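Local coordinates for MobA-like NTP transferase domain-containing protein (Thermus thermophilus, PDB 2DPW) that is of unproven function but probably acts as a nucleotidyltransferase of the MobA-like type, at residues R32-E36 with G57-A61; A41-L47 with L97-R103; S48-G53 with P62-P67; E84-A90 with N147-K153. All blocks are in the same frame, centred on the assembly; numbering follows the deposited sequence.

How the contacts relate
All four contacts fall within the MobA-like transferase domain. Contacts 3 and 4 are strand pairs of its mixed sheet, their centres about 14 Å apart; they do not touch, but strand 4-8 links them. Contact 2 packs two helices on that sheet, and contact 1 joins the start of helix 35-44 to the loop between strands 48-52 and 64-66. Contacts 1 and 3 have centres about 11 Å apart and meet at Tyr51. Contact 3 lies along the chain between the segments of contact 2, whose Tyr43 hydroxyl probably bonds to Ala61 O of contact 1. Strand 86-91 leads into helix 99-108, where Val102 meets Leu88. Together the contacts tie one helical face of the sheet to its edge.

Contact 1: R32-E36 with G57-A61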
loop_
_atom_site.group_PDB
_atom_site.type_symbol
_atom_site.label_atom_id
_atom_site.label_comp_id
_atom_site.label_asym_id
_atom_site.label_seq_id
_atom_site.Cartn_x
_atom_site.Cartn_y
_atom_site.Cartn_z
ATOM N N ARG A 32 13.954 -16.328 -0.167
ATOM C CA ARG A 32 12.804 -16.553 -1.031
ATOM C C ARG A 32 12.419 -15.344 -1.860
ATOM O O ARG A 32 12.788 -14.199 -1.555
ATOM C CB ARG A 32 11.576 -16.943 -0.213
ATOM C CG ARG A 32 11.837 -17.946 0.880
ATOM C CD ARG A 32 10.697 -17.961 1.885
ATOM N NE ARG A 32 9.463 -18.494 1.320
ATOM C CZ ARG A 32 8.350 -18.665 2.025
ATOM N NH1 ARG A 32 7.264 -19.149 1.444
ATOM N NH2 ARG A 32 8.327 -18.353 3.315
ATOM N N PRO A 33 11.653 -15.593 -2.934
ATOM C CA PRO A 33 11.228 -14.472 -3.767
ATOM C C PRO A 33 10.487 -13.565 -2.796
ATOM O O PRO A 33 9.466 -13.940 -2.215
ATOM C CB PRO A 33 10.297 -15.126 -4.769
ATOM C CG PRO A 33 10.920 -16.481 -4.952
ATOM C CD PRO A 33 11.266 -16.883 -3.534
HETATM N N MSE A 34 11.062 -12.392 -2.595
HETATM C CA MSE A 34 10.551 -11.341 -1.725
HETATM C C MSE A 34 9.058 -11.325 -1.344
HETATM O O MSE A 34 8.708 -11.215 -0.166
HETATM C CB MSE A 34 10.908 -10.020 -2.385
HETATM C CG MSE A 34 10.524 -8.813 -1.609
HETATM SE SE MSE A 34 11.009 -7.304 -2.650
HETATM C CE MSE A 34 12.892 -7.266 -2.252
ATOM N N VAL A 35 8.189 -11.403 -2.346
ATOM C CA VAL A 35 6.752 -11.348 -2.127
ATOM C C VAL A 35 6.158 -12.470 -1.276
ATOM O O VAL A 35 5.085 -12.305 -0.680
ATOM C CB VAL A 35 6.012 -11.303 -3.474
ATOM C CG1 VAL A 35 6.182 -12.624 -4.179
ATOM C CG2 VAL A 35 4.525 -10.959 -3.266
ATOM N N GLU A 36 6.843 -13.606 -1.203
ATOM C CA GLU A 36 6.326 -14.726 -0.414
ATOM C C GLU A 36 6.276 -14.406 1.074
ATOM O O GLU A 36 5.493 -15.010 1.820
ATOM C CB GLU A 36 7.154 -15.987 -0.647
ATOM C CG GLU A 36 7.101 -16.450 -2.088
ATOM C CD GLU A 36 7.855 -17.743 -2.324
ATOM O OE1 GLU A 36 8.683 -18.119 -1.455
ATOM O OE2 GLU A 36 7.622 -18.374 -3.385
ATOM N N GLY A 57 6.329 -19.693 -9.433
ATOM C CA GLY A 57 6.034 -20.832 -8.581
ATOM C C GLY A 57 6.101 -20.344 -7.150
ATOM O O GLY A 57 6.953 -20.761 -6.368
ATOM N N LEU A 58 5.210 -19.419 -6.816
ATOM C CA LEU A 58 5.187 -18.816 -5.490
ATOM C C LEU A 58 4.666 -19.722 -4.398
ATOM O O LEU A 58 3.710 -20.464 -4.586
ATOM C CB LEU A 58 4.358 -17.552 -5.539
ATOM C CG LEU A 58 5.075 -16.491 -6.377
ATOM C CD1 LEU A 58 4.128 -15.340 -6.713
ATOM C CD2 LEU A 58 6.324 -16.008 -5.628
ATOM N N VAL A 59 5.327 -19.656 -3.255
ATOM C CA VAL A 59 4.985 -20.443 -2.084
ATOM C C VAL A 59 4.971 -19.453 -0.938
ATOM O O VAL A 59 5.969 -18.795 -0.711
ATOM C CB VAL A 59 6.075 -21.499 -1.776
ATOM C CG1 VAL A 59 5.892 -22.021 -0.360
ATOM C CG2 VAL A 59 6.027 -22.636 -2.807
ATOM N N PRO A 60 3.865 -19.362 -0.177
ATOM C CA PRO A 60 2.650 -20.160 -0.351
ATOM C C PRO A 60 1.840 -19.752 -1.561
ATOM O O PRO A 60 1.689 -18.568 -1.867
ATOM C CB PRO A 60 1.898 -19.928 0.947
ATOM C CG PRO A 60 2.240 -18.487 1.248
ATOM C CD PRO A 60 3.724 -18.444 0.971
ATOM N N ALA A 61 1.325 -20.754 -2.256
ATOM C CA ALA A 61 0.515 -20.514 -3.435
ATOM C C ALA A 61 -0.637 -19.570 -3.071
ATOM O O ALA A 61 -1.341 -19.765 -2.074
ATOM C CB ALA A 61 -0.022 -21.842 -3.974
#
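Val59 N donates to Glu36 OE2 at 2.6 Å, with an N-H...O angle of 161°, a bond that joins the start of helix 35-44 to the loop after strand 48-52. The amide comes from above the carboxylate plane, 64° out of it. The other oxygen turns back to its own segment: Arg32 NE reaches Glu36 OE1 at 2.9 Å in a salt bridge, met nearly head-on along the C-O bond. Extended beyond CG, Glu36 carries its carboxylate out to the loop, while the arginine chain bends at chi3 (68°) and brings its guanidinium round to the acid. Arg32 NH1 has a salt-bridge partner of its own in Glu40, one turn further along the helix, and the ring of Trp37 adds a cation-pi contact. Pro60, joined through a cis peptide bond, places CD 3.6 Å from Arg32 NH1. Beside this charged cluster lies an apolar patch. Leu58 CD2 sits 3.7 Å from Val35 CG1, the two side chains crossing at about a right angle, and the same methyl lies 3.7 Å from Glu36 CG. Tyr51 of the neighbouring strand touches both Val35 and Leu58. With one oxygen on a backbone amide and the other on an arginine, Glu36 is held in rotation and probably stays ionised, fixing the loop to the first turn of the helix.

Contact 2: A41-L47 with L97-R103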
loop_
_atom_site.group_PDB
_atom_site.type_symbol
_atom_site.label_atom_id
_atom_site.label_comp_id
_atom_site.label_asym_id
_atom_site.label_seq_id
_atom_site.Cartn_x
_atom_site.Cartn_y
_atom_site.Cartn_z
ATOM N N ALA A 41 2.697 -13.603 5.430
ATOM C CA ALA A 41 2.116 -12.696 6.410
ATOM C C ALA A 41 0.598 -12.565 6.293
ATOM O O ALA A 41 -0.106 -12.510 7.299
ATOM C CB ALA A 41 2.766 -11.324 6.283
ATOM N N LEU A 42 0.098 -12.505 5.066
ATOM C CA LEU A 42 -1.331 -12.364 4.845
ATOM C C LEU A 42 -2.108 -13.582 5.330
ATOM O O LEU A 42 -3.055 -13.443 6.112
ATOM C CB LEU A 42 -1.602 -12.100 3.362
ATOM C CG LEU A 42 -0.972 -10.787 2.878
ATOM C CD1 LEU A 42 -1.200 -10.587 1.389
ATOM C CD2 LEU A 42 -1.572 -9.634 3.666
ATOM N N TYR A 43 -1.712 -14.771 4.869
ATOM C CA TYR A 43 -2.373 -16.011 5.283
ATOM C C TYR A 43 -2.286 -16.067 6.805
ATOM O O TYR A 43 -3.277 -16.311 7.503
ATOM C CB TYR A 43 -1.669 -17.230 4.675
ATOM C CG TYR A 43 -2.036 -17.528 3.229
ATOM C CD1 TYR A 43 -3.328 -17.932 2.885
ATOM C CD2 TYR A 43 -1.085 -17.424 2.208
ATOM C CE1 TYR A 43 -3.668 -18.225 1.570
ATOM C CE2 TYR A 43 -1.414 -17.714 0.884
ATOM C CZ TYR A 43 -2.710 -18.113 0.571
ATOM O OH TYR A 43 -3.052 -18.383 -0.737
ATOM N N ALA A 44 -1.086 -15.809 7.311
ATOM C CA ALA A 44 -0.839 -15.814 8.738
ATOM C C ALA A 44 -1.921 -15.054 9.508
ATOM O O ALA A 44 -2.382 -15.513 10.550
ATOM C CB ALA A 44 0.533 -15.220 9.024
ATOM N N ALA A 45 -2.334 -13.895 9.007
ATOM C CA ALA A 45 -3.347 -13.127 9.718
ATOM C C ALA A 45 -4.768 -13.564 9.355
ATOM O O ALA A 45 -5.738 -12.886 9.684
ATOM C CB ALA A 45 -3.157 -11.634 9.474
ATOM N N GLY A 46 -4.879 -14.704 8.678
ATOM C CA GLY A 46 -6.182 -15.241 8.322
ATOM C C GLY A 46 -6.847 -14.784 7.036
ATOM O O GLY A 46 -8.066 -14.915 6.897
ATOM N N LEU A 47 -6.071 -14.272 6.087
ATOM C CA LEU A 47 -6.644 -13.800 4.830
ATOM C C LEU A 47 -6.285 -14.691 3.653
ATOM O O LEU A 47 -5.325 -15.454 3.706
ATOM C CB LEU A 47 -6.147 -12.392 4.523
ATOM C CG LEU A 47 -6.277 -11.337 5.613
ATOM C CD1 LEU A 47 -5.530 -10.077 5.207
ATOM C CD2 LEU A 47 -7.732 -11.043 5.841
ATOM N N LEU A 97 6.904 -7.389 6.217
ATOM C CA LEU A 97 5.523 -7.438 6.675
ATOM C C LEU A 97 5.271 -8.638 7.590
ATOM O O LEU A 97 5.637 -9.768 7.268
ATOM C CB LEU A 97 4.559 -7.484 5.483
ATOM C CG LEU A 97 3.063 -7.387 5.845
ATOM C CD1 LEU A 97 2.713 -5.968 6.262
ATOM C CD2 LEU A 97 2.217 -7.808 4.654
ATOM N N THR A 98 4.632 -8.374 8.729
ATOM C CA THR A 98 4.320 -9.398 9.722
ATOM C C THR A 98 2.823 -9.528 9.960
ATOM O O THR A 98 2.060 -8.603 9.695
ATOM C CB THR A 98 4.957 -9.068 11.074
ATOM O OG1 THR A 98 4.375 -7.870 11.590
ATOM C CG2 THR A 98 6.418 -8.856 10.924
ATOM N N GLU A 99 2.426 -10.685 10.480
ATOM C CA GLU A 99 1.039 -10.977 10.792
ATOM C C GLU A 99 0.526 -9.980 11.826
ATOM O O GLU A 99 -0.611 -9.505 11.740
ATOM C CB GLU A 99 0.921 -12.405 11.338
ATOM C CG GLU A 99 -0.363 -12.701 12.119
ATOM C CD GLU A 99 -0.389 -14.111 12.686
ATOM O OE1 GLU A 99 0.640 -14.808 12.592
ATOM O OE2 GLU A 99 -1.435 -14.528 13.231
ATOM N N GLU A 100 1.369 -9.658 12.800
ATOM C CA GLU A 100 0.975 -8.723 13.841
ATOM C C GLU A 100 0.601 -7.385 13.216
ATOM O O GLU A 100 -0.426 -6.787 13.556
ATOM C CB GLU A 100 2.112 -8.539 14.839
ATOM C CG GLU A 100 1.667 -7.971 16.168
ATOM C CD GLU A 100 2.779 -7.979 17.196
ATOM O OE1 GLU A 100 3.641 -8.878 17.108
ATOM O OE2 GLU A 100 2.787 -7.106 18.094
ATOM N N ALA A 101 1.444 -6.924 12.297
ATOM C CA ALA A 101 1.207 -5.670 11.601
ATOM C C ALA A 101 -0.113 -5.753 10.829
ATOM O O ALA A 101 -0.922 -4.832 10.845
ATOM C CB ALA A 101 2.356 -5.387 10.648
ATOM N N VAL A 102 -0.338 -6.869 10.156
ATOM C CA VAL A 102 -1.562 -7.024 9.399
ATOM C C VAL A 102 -2.818 -6.997 10.277
ATOM O O VAL A 102 -3.790 -6.289 9.970
ATOM C CB VAL A 102 -1.533 -8.326 8.589
ATOM C CG1 VAL A 102 -2.901 -8.583 7.973
ATOM C CG2 VAL A 102 -0.477 -8.227 7.502
ATOM N N ARG A 103 -2.800 -7.753 11.369
ATOM C CA ARG A 103 -3.958 -7.799 12.238
ATOM C C ARG A 103 -4.249 -6.464 12.887
ATOM O O ARG A 103 -5.404 -6.127 13.119
ATOM C CB ARG A 103 -3.788 -8.895 13.287
ATOM C CG ARG A 103 -3.904 -10.276 12.669
ATOM C CD ARG A 103 -3.973 -11.411 13.667
ATOM N NE ARG A 103 -4.548 -12.584 13.012
ATOM C CZ ARG A 103 -4.571 -13.807 13.526
ATOM N NH1 ARG A 103 -4.042 -14.041 14.723
ATOM N NH2 ARG A 103 -5.127 -14.796 12.839
#
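Ala44, the last residue of helix 35-44, and Ala45 just beyond it pack against Glu99, Val102 and Arg103 in the first turn and a half of helix 99-108, two helices lying on the same side of the Rossmann-like sheet. Gly46, at positive phi, closes the first helix with a Schellman motif: Leu47 N bonds to Leu42 O, and Gly46 N to Tyr43 O. Glu99 runs outward as an extended chain. CB lies 3.7 Å from Ala44 CB, CG is 3.8 Å from Ala44 O, and OE1 ends 3.6 Å from Ala44 CB. CD and OE2 also lie against Ala44 O, but two acceptors make no bond. OE2 is 3.0 Å from Arg103 NH1, well above the guanidinium plane, so charge alone holds that pair. Replacing Glu99 with an alanine would probably leave Arg103 without this negative mate and uncover the side of Ala44. Deeper in, CG1 of Val102, anti to the backbone N (chi1 171°), meets Ala45 CB and comes tip to tip with Leu47 CD1. Leu97 CD2 packs 3.9 Å from Ala41 CB. At the start of the second helix Thr98 is the N-cap, its OG1 accepting from Ala101 N and also bonded to Glu219. Arg103 runs extended over Ala45, its CG 3.6 Å from Ala45 CB, which brings Ala45 O to the guanidinium edge, in its plane, 3.5 Å from Arg103 NE.

Contact 3: S48-G53 with P62-P67; sequences SPVYVG and PALTLP
Tyr51 and Thr65 are paired in a parallel ladder between strand 48-52 and strand 64-66, at one side of the Rossmann-like sheet. The chain returns from one strand to the other through a loop, without an intervening helix, and the two short axes run at 23° to each other.

Backbone bonds come first. Tyr51 N donates to Leu64 O at 2.8 Å, almost straight (172°), and Gly53 N reaches Leu66 O at 3.1 Å. The bond from Leu66 N to Tyr51 O is weak. Before the ladder is regular, Ala63 N already bonds to Pro49 O at 2.9 Å. CA-H...O contacts, Thr65 CA to Tyr51 O and Val52 CA to Leu66 O, accompany these bonds.

Apolar packing divides between two faces. On one, Val50 CG1 lies 3.8 Å from Leu66 CD1 and also near Leu64 CB; Val52 and Leu66 carry this face on to helix 72-81. On the other, Tyr51 CB packs 3.6 Å from Pro62 CB, and Pro49 and Tyr51 rest against helix 35-44. Strand 4-8 bonds along the far edge of strand 48-52, leaving that strand in the sheet interior.

The aromatic contact is edge-on. With CG anti to the backbone N (chi1 177°), the Tyr51 ring extends past Thr65, whose CG2 lies at the ring edge near its plane, beside CD2, while the hydroxyl OH bonds onward to Glu54 O.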
loop_
_atom_site.group_PDB
_atom_site.type_symbol
_atom_site.label_atom_id
_atom_site.label_comp_id
_atom_site.label_asym_id
_atom_site.label_seq_id
_atom_site.Cartn_x
_atom_site.Cartn_y
_atom_site.Cartn_z
ATOM N N SER A 48 -7.070 -14.574 2.589
ATOM C CA SER A 48 -6.841 -15.320 1.360
ATOM C C SER A 48 -6.351 -14.285 0.332
ATOM O O SER A 48 -7.128 -13.469 -0.148
ATOM C CB SER A 48 -8.146 -15.961 0.895
ATOM O OG SER A 48 -7.953 -16.731 -0.281
ATOM N N PRO A 49 -5.050 -14.302 -0.005
ATOM C CA PRO A 49 -4.440 -13.369 -0.958
ATOM C C PRO A 49 -4.594 -13.635 -2.444
ATOM O O PRO A 49 -4.292 -14.722 -2.931
ATOM C CB PRO A 49 -2.959 -13.386 -0.574
ATOM C CG PRO A 49 -2.922 -13.995 0.791
ATOM C CD PRO A 49 -4.000 -15.026 0.724
ATOM N N VAL A 50 -5.054 -12.624 -3.167
ATOM C CA VAL A 50 -5.175 -12.720 -4.610
ATOM C C VAL A 50 -3.864 -12.081 -5.046
ATOM O O VAL A 50 -3.501 -11.015 -4.556
ATOM C CB VAL A 50 -6.355 -11.897 -5.151
ATOM C CG1 VAL A 50 -6.311 -11.872 -6.669
ATOM C CG2 VAL A 50 -7.668 -12.517 -4.691
ATOM N N TYR A 51 -3.162 -12.733 -5.962
ATOM C CA TYR A 51 -1.873 -12.267 -6.442
ATOM C C TYR A 51 -1.875 -11.744 -7.872
ATOM O O TYR A 51 -2.144 -12.490 -8.812
ATOM C CB TYR A 51 -0.862 -13.413 -6.349
ATOM C CG TYR A 51 0.502 -13.060 -6.884
ATOM C CD1 TYR A 51 1.373 -12.260 -6.149
ATOM C CD2 TYR A 51 0.900 -13.477 -8.151
ATOM C CE1 TYR A 51 2.604 -11.882 -6.661
ATOM C CE2 TYR A 51 2.130 -13.100 -8.676
ATOM C CZ TYR A 51 2.978 -12.302 -7.924
ATOM O OH TYR A 51 4.196 -11.927 -8.435
ATOM N N VAL A 52 -1.556 -10.469 -8.053
ATOM C CA VAL A 52 -1.496 -9.938 -9.407
ATOM C C VAL A 52 -0.024 -9.744 -9.791
ATOM O O VAL A 52 0.688 -8.953 -9.188
ATOM C CB VAL A 52 -2.269 -8.610 -9.520
ATOM C CG1 VAL A 52 -2.592 -8.326 -10.974
ATOM C CG2 VAL A 52 -3.548 -8.683 -8.691
ATOM N N GLY A 53 0.432 -10.497 -10.781
ATOM C CA GLY A 53 1.818 -10.404 -11.212
ATOM C C GLY A 53 2.292 -11.728 -11.793
ATOM O O GLY A 53 1.490 -12.632 -12.019
ATOM N N PRO A 62 -0.814 -18.508 -3.858
ATOM C CA PRO A 62 -1.889 -17.554 -3.592
ATOM C C PRO A 62 -3.229 -18.146 -3.994
ATOM O O PRO A 62 -3.286 -19.081 -4.785
ATOM C CB PRO A 62 -1.498 -16.348 -4.441
ATOM C CG PRO A 62 -0.765 -16.977 -5.601
ATOM C CD PRO A 62 0.082 -18.024 -4.920
ATOM N N ALA A 63 -4.302 -17.594 -3.446
ATOM C CA ALA A 63 -5.651 -18.072 -3.734
ATOM C C ALA A 63 -5.974 -18.008 -5.209
ATOM O O ALA A 63 -6.612 -18.904 -5.758
ATOM C CB ALA A 63 -6.649 -17.262 -2.976
ATOM N N LEU A 64 -5.546 -16.929 -5.843
ATOM C CA LEU A 64 -5.776 -16.729 -7.258
ATOM C C LEU A 64 -4.565 -15.957 -7.780
ATOM O O LEU A 64 -3.974 -15.146 -7.061
ATOM C CB LEU A 64 -7.080 -15.934 -7.469
ATOM C CG LEU A 64 -7.454 -15.637 -8.926
ATOM C CD1 LEU A 64 -7.889 -16.909 -9.610
ATOM C CD2 LEU A 64 -8.559 -14.607 -8.999
ATOM N N THR A 65 -4.203 -16.202 -9.034
ATOM C CA THR A 65 -3.056 -15.537 -9.623
ATOM C C THR A 65 -3.445 -14.859 -10.923
ATOM O O THR A 65 -3.449 -15.487 -11.974
ATOM C CB THR A 65 -1.975 -16.562 -9.899
ATOM O OG1 THR A 65 -2.097 -17.626 -8.940
ATOM C CG2 THR A 65 -0.605 -15.945 -9.785
ATOM N N LEU A 66 -3.796 -13.582 -10.851
ATOM C CA LEU A 66 -4.178 -12.835 -12.048
ATOM C C LEU A 66 -2.906 -12.278 -12.669
ATOM O O LEU A 66 -1.911 -12.076 -11.974
ATOM C CB LEU A 66 -5.139 -11.694 -11.683
ATOM C CG LEU A 66 -6.336 -12.181 -10.842
ATOM C CD1 LEU A 66 -7.087 -11.021 -10.238
ATOM C CD2 LEU A 66 -7.261 -13.020 -11.698
ATOM N N PRO A 67 -2.910 -12.051 -13.995
ATOM C CA PRO A 67 -1.749 -11.509 -14.719
ATOM C C PRO A 67 -1.578 -10.012 -14.482
ATOM O O PRO A 67 -2.278 -9.405 -13.666
ATOM C CB PRO A 67 -2.088 -11.801 -16.171
ATOM C CG PRO A 67 -3.572 -11.609 -16.189
ATOM C CD PRO A 67 -4.010 -12.344 -14.933
#

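Contact 4: E84-A90 with N147-K153; sequences EGRVLVA and NLLLLDK
Val87 and Val89 are zipped to Leu151 and Leu149 as hydrogen-bonded antiparallel pairs, the close-packed middle of the contact. Val87 N meets Leu151 O at 2.6 Å and Leu151 N returns to Val87 O nearly straight (177°); Val89 and Leu149 exchange the same two bonds. Between them Leu88 faces Leu150 as a non-hydrogen-bonded pair, and Leu88 CD1 packs 4.1 Å from Leu148 CB. Leu88, Leu148 and Leu150 form a layer under helix 99-108. On the same face Leu150 CD2 sits 4.0 Å above the centre of the Arg86 guanidinium, whose NH2 bonds to Leu106 O.

The end at Glu84, Gly85 and Lys153 is looser and more exposed. Lys153 N reaches Gly85 O weakly, and the extended lysine chain carries NZ into a salt bridge with Glu84 OE2, 3.0 Å away and above the carboxylate plane. Val83 O and Leu80 O also accept from NZ. A methionine in place of Lys153 would probably leave Glu84 without its positive mate and the two carbonyls without this donor.

An antiparallel strand beside a parallel set, here 148-152 next to 86-91, is typical of the mixed Rossmann-like sheet of GT-A nucleotidyltransferases.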
loop_
_atom_site.group_PDB
_atom_site.type_symbol
_atom_site.label_atom_id
_atom_site.label_comp_id
_atom_site.label_asym_id
_atom_site.label_seq_id
_atom_site.Cartn_x
_atom_site.Cartn_y
_atom_site.Cartn_z
ATOM N N GLU A 84 -14.699 -9.907 -2.539
ATOM C CA GLU A 84 -15.910 -9.335 -1.964
ATOM C C GLU A 84 -15.638 -8.874 -0.536
ATOM O O GLU A 84 -14.719 -9.370 0.120
ATOM C CB GLU A 84 -17.043 -10.366 -1.961
ATOM C CG GLU A 84 -17.510 -10.849 -3.350
ATOM C CD GLU A 84 -18.210 -9.765 -4.177
ATOM O OE1 GLU A 84 -18.973 -8.956 -3.597
ATOM O OE2 GLU A 84 -18.008 -9.735 -5.412
ATOM N N GLY A 85 -16.431 -7.913 -0.069
ATOM C CA GLY A 85 -16.291 -7.402 1.284
ATOM C C GLY A 85 -15.207 -6.369 1.489
ATOM O O GLY A 85 -14.961 -5.535 0.617
ATOM N N ARG A 86 -14.573 -6.407 2.659
ATOM C CA ARG A 86 -13.488 -5.481 2.964
ATOM C C ARG A 86 -12.210 -6.214 2.596
ATOM O O ARG A 86 -12.007 -7.350 3.022
ATOM C CB ARG A 86 -13.475 -5.118 4.444
ATOM C CG ARG A 86 -12.785 -3.797 4.718
ATOM C CD ARG A 86 -12.932 -3.327 6.166
ATOM N NE ARG A 86 -12.206 -4.191 7.097
ATOM C CZ ARG A 86 -11.973 -3.896 8.374
ATOM N NH1 ARG A 86 -12.406 -2.747 8.883
ATOM N NH2 ARG A 86 -11.305 -4.749 9.143
ATOM N N VAL A 87 -11.367 -5.575 1.788
ATOM C CA VAL A 87 -10.117 -6.180 1.337
ATOM C C VAL A 87 -8.877 -5.356 1.618
ATOM O O VAL A 87 -8.876 -4.132 1.492
ATOM C CB VAL A 87 -10.156 -6.471 -0.175
ATOM C CG1 VAL A 87 -8.795 -6.983 -0.656
ATOM C CG2 VAL A 87 -11.240 -7.499 -0.466
ATOM N N LEU A 88 -7.816 -6.054 1.997
ATOM C CA LEU A 88 -6.554 -5.412 2.282
ATOM C C LEU A 88 -5.644 -5.533 1.076
ATOM O O LEU A 88 -5.380 -6.622 0.573
ATOM C CB LEU A 88 -5.893 -6.045 3.499
ATOM C CG LEU A 88 -4.513 -5.484 3.839
ATOM C CD1 LEU A 88 -4.604 -3.984 4.074
ATOM C CD2 LEU A 88 -3.972 -6.183 5.061
ATOM N N VAL A 89 -5.174 -4.396 0.603
ATOM C CA VAL A 89 -4.304 -4.393 -0.543
ATOM C C VAL A 89 -2.887 -4.169 -0.092
ATOM O O VAL A 89 -2.638 -3.448 0.873
ATOM C CB VAL A 89 -4.684 -3.287 -1.521
ATOM C CG1 VAL A 89 -3.788 -3.355 -2.751
ATOM C CG2 VAL A 89 -6.142 -3.427 -1.896
ATOM N N ALA A 90 -1.962 -4.795 -0.803
ATOM C CA ALA A 90 -0.551 -4.659 -0.496
ATOM C C ALA A 90 0.318 -4.873 -1.721
ATOM O O ALA A 90 -0.038 -5.622 -2.637
ATOM C CB ALA A 90 -0.158 -5.644 0.580
ATOM N N ASN A 147 2.290 0.681 2.527
ATOM C CA ASN A 147 2.223 0.065 1.239
ATOM C C ASN A 147 1.029 -0.868 1.300
ATOM O O ASN A 147 0.937 -1.853 0.574
ATOM C CB ASN A 147 3.507 -0.714 1.010
ATOM C CG ASN A 147 4.723 0.189 0.667
ATOM O OD1 ASN A 147 4.724 0.878 -0.347
ATOM N ND2 ASN A 147 5.760 0.159 1.510
ATOM N N LEU A 148 0.143 -0.561 2.236
ATOM C CA LEU A 148 -1.077 -1.318 2.460
ATOM C C LEU A 148 -2.243 -0.373 2.303
ATOM O O LEU A 148 -2.137 0.811 2.613
ATOM C CB LEU A 148 -1.122 -1.890 3.882
ATOM C CG LEU A 148 -0.114 -2.925 4.396
ATOM C CD1 LEU A 148 -0.534 -3.277 5.810
ATOM C CD2 LEU A 148 -0.069 -4.191 3.525
ATOM N N LEU A 149 -3.352 -0.910 1.820
ATOM C CA LEU A 149 -4.566 -0.129 1.654
ATOM C C LEU A 149 -5.761 -1.030 1.919
ATOM O O LEU A 149 -5.960 -2.044 1.245
ATOM C CB LEU A 149 -4.670 0.448 0.247
ATOM C CG LEU A 149 -5.802 1.461 0.060
ATOM C CD1 LEU A 149 -5.499 2.742 0.828
ATOM C CD2 LEU A 149 -5.950 1.758 -1.412
ATOM N N LEU A 150 -6.553 -0.645 2.910
ATOM C CA LEU A 150 -7.731 -1.391 3.314
ATOM C C LEU A 150 -8.993 -0.823 2.633
ATOM O O LEU A 150 -9.375 0.330 2.856
ATOM C CB LEU A 150 -7.844 -1.318 4.839
ATOM C CG LEU A 150 -8.934 -2.143 5.511
ATOM C CD1 LEU A 150 -8.950 -3.566 4.969
ATOM C CD2 LEU A 150 -8.687 -2.130 7.003
ATOM N N LEU A 151 -9.645 -1.635 1.804
ATOM C CA LEU A 151 -10.827 -1.162 1.084
ATOM C C LEU A 151 -12.109 -1.927 1.287
ATOM O O LEU A 151 -12.117 -3.141 1.486
ATOM C CB LEU A 151 -10.598 -1.169 -0.427
ATOM C CG LEU A 151 -9.404 -0.491 -1.075
ATOM C CD1 LEU A 151 -9.462 -0.819 -2.547
ATOM C CD2 LEU A 151 -9.407 1.028 -0.813
ATOM N N ASP A 152 -13.206 -1.191 1.205
ATOM C CA ASP A 152 -14.511 -1.798 1.274
ATOM C C ASP A 152 -14.886 -1.787 -0.204
ATOM O O ASP A 152 -15.381 -0.781 -0.711
ATOM C CB ASP A 152 -15.472 -0.931 2.052
ATOM C CG ASP A 152 -16.793 -1.597 2.232
ATOM O OD1 ASP A 152 -16.893 -2.468 3.120
ATOM O OD2 ASP A 152 -17.726 -1.280 1.465
ATOM N N LYS A 153 -14.587 -2.892 -0.891
ATOM C CA LYS A 153 -14.852 -3.049 -2.326
ATOM C C LYS A 153 -16.144 -2.345 -2.717
ATOM O O LYS A 153 -16.149 -1.464 -3.584
ATOM C CB LYS A 153 -15.003 -4.520 -2.715
ATOM C CG LYS A 153 -15.477 -4.677 -4.160
ATOM C CD LYS A 153 -15.585 -6.119 -4.604
ATOM C CE LYS A 153 -16.016 -6.193 -6.056
ATOM N NZ LYS A 153 -16.254 -7.573 -6.524
#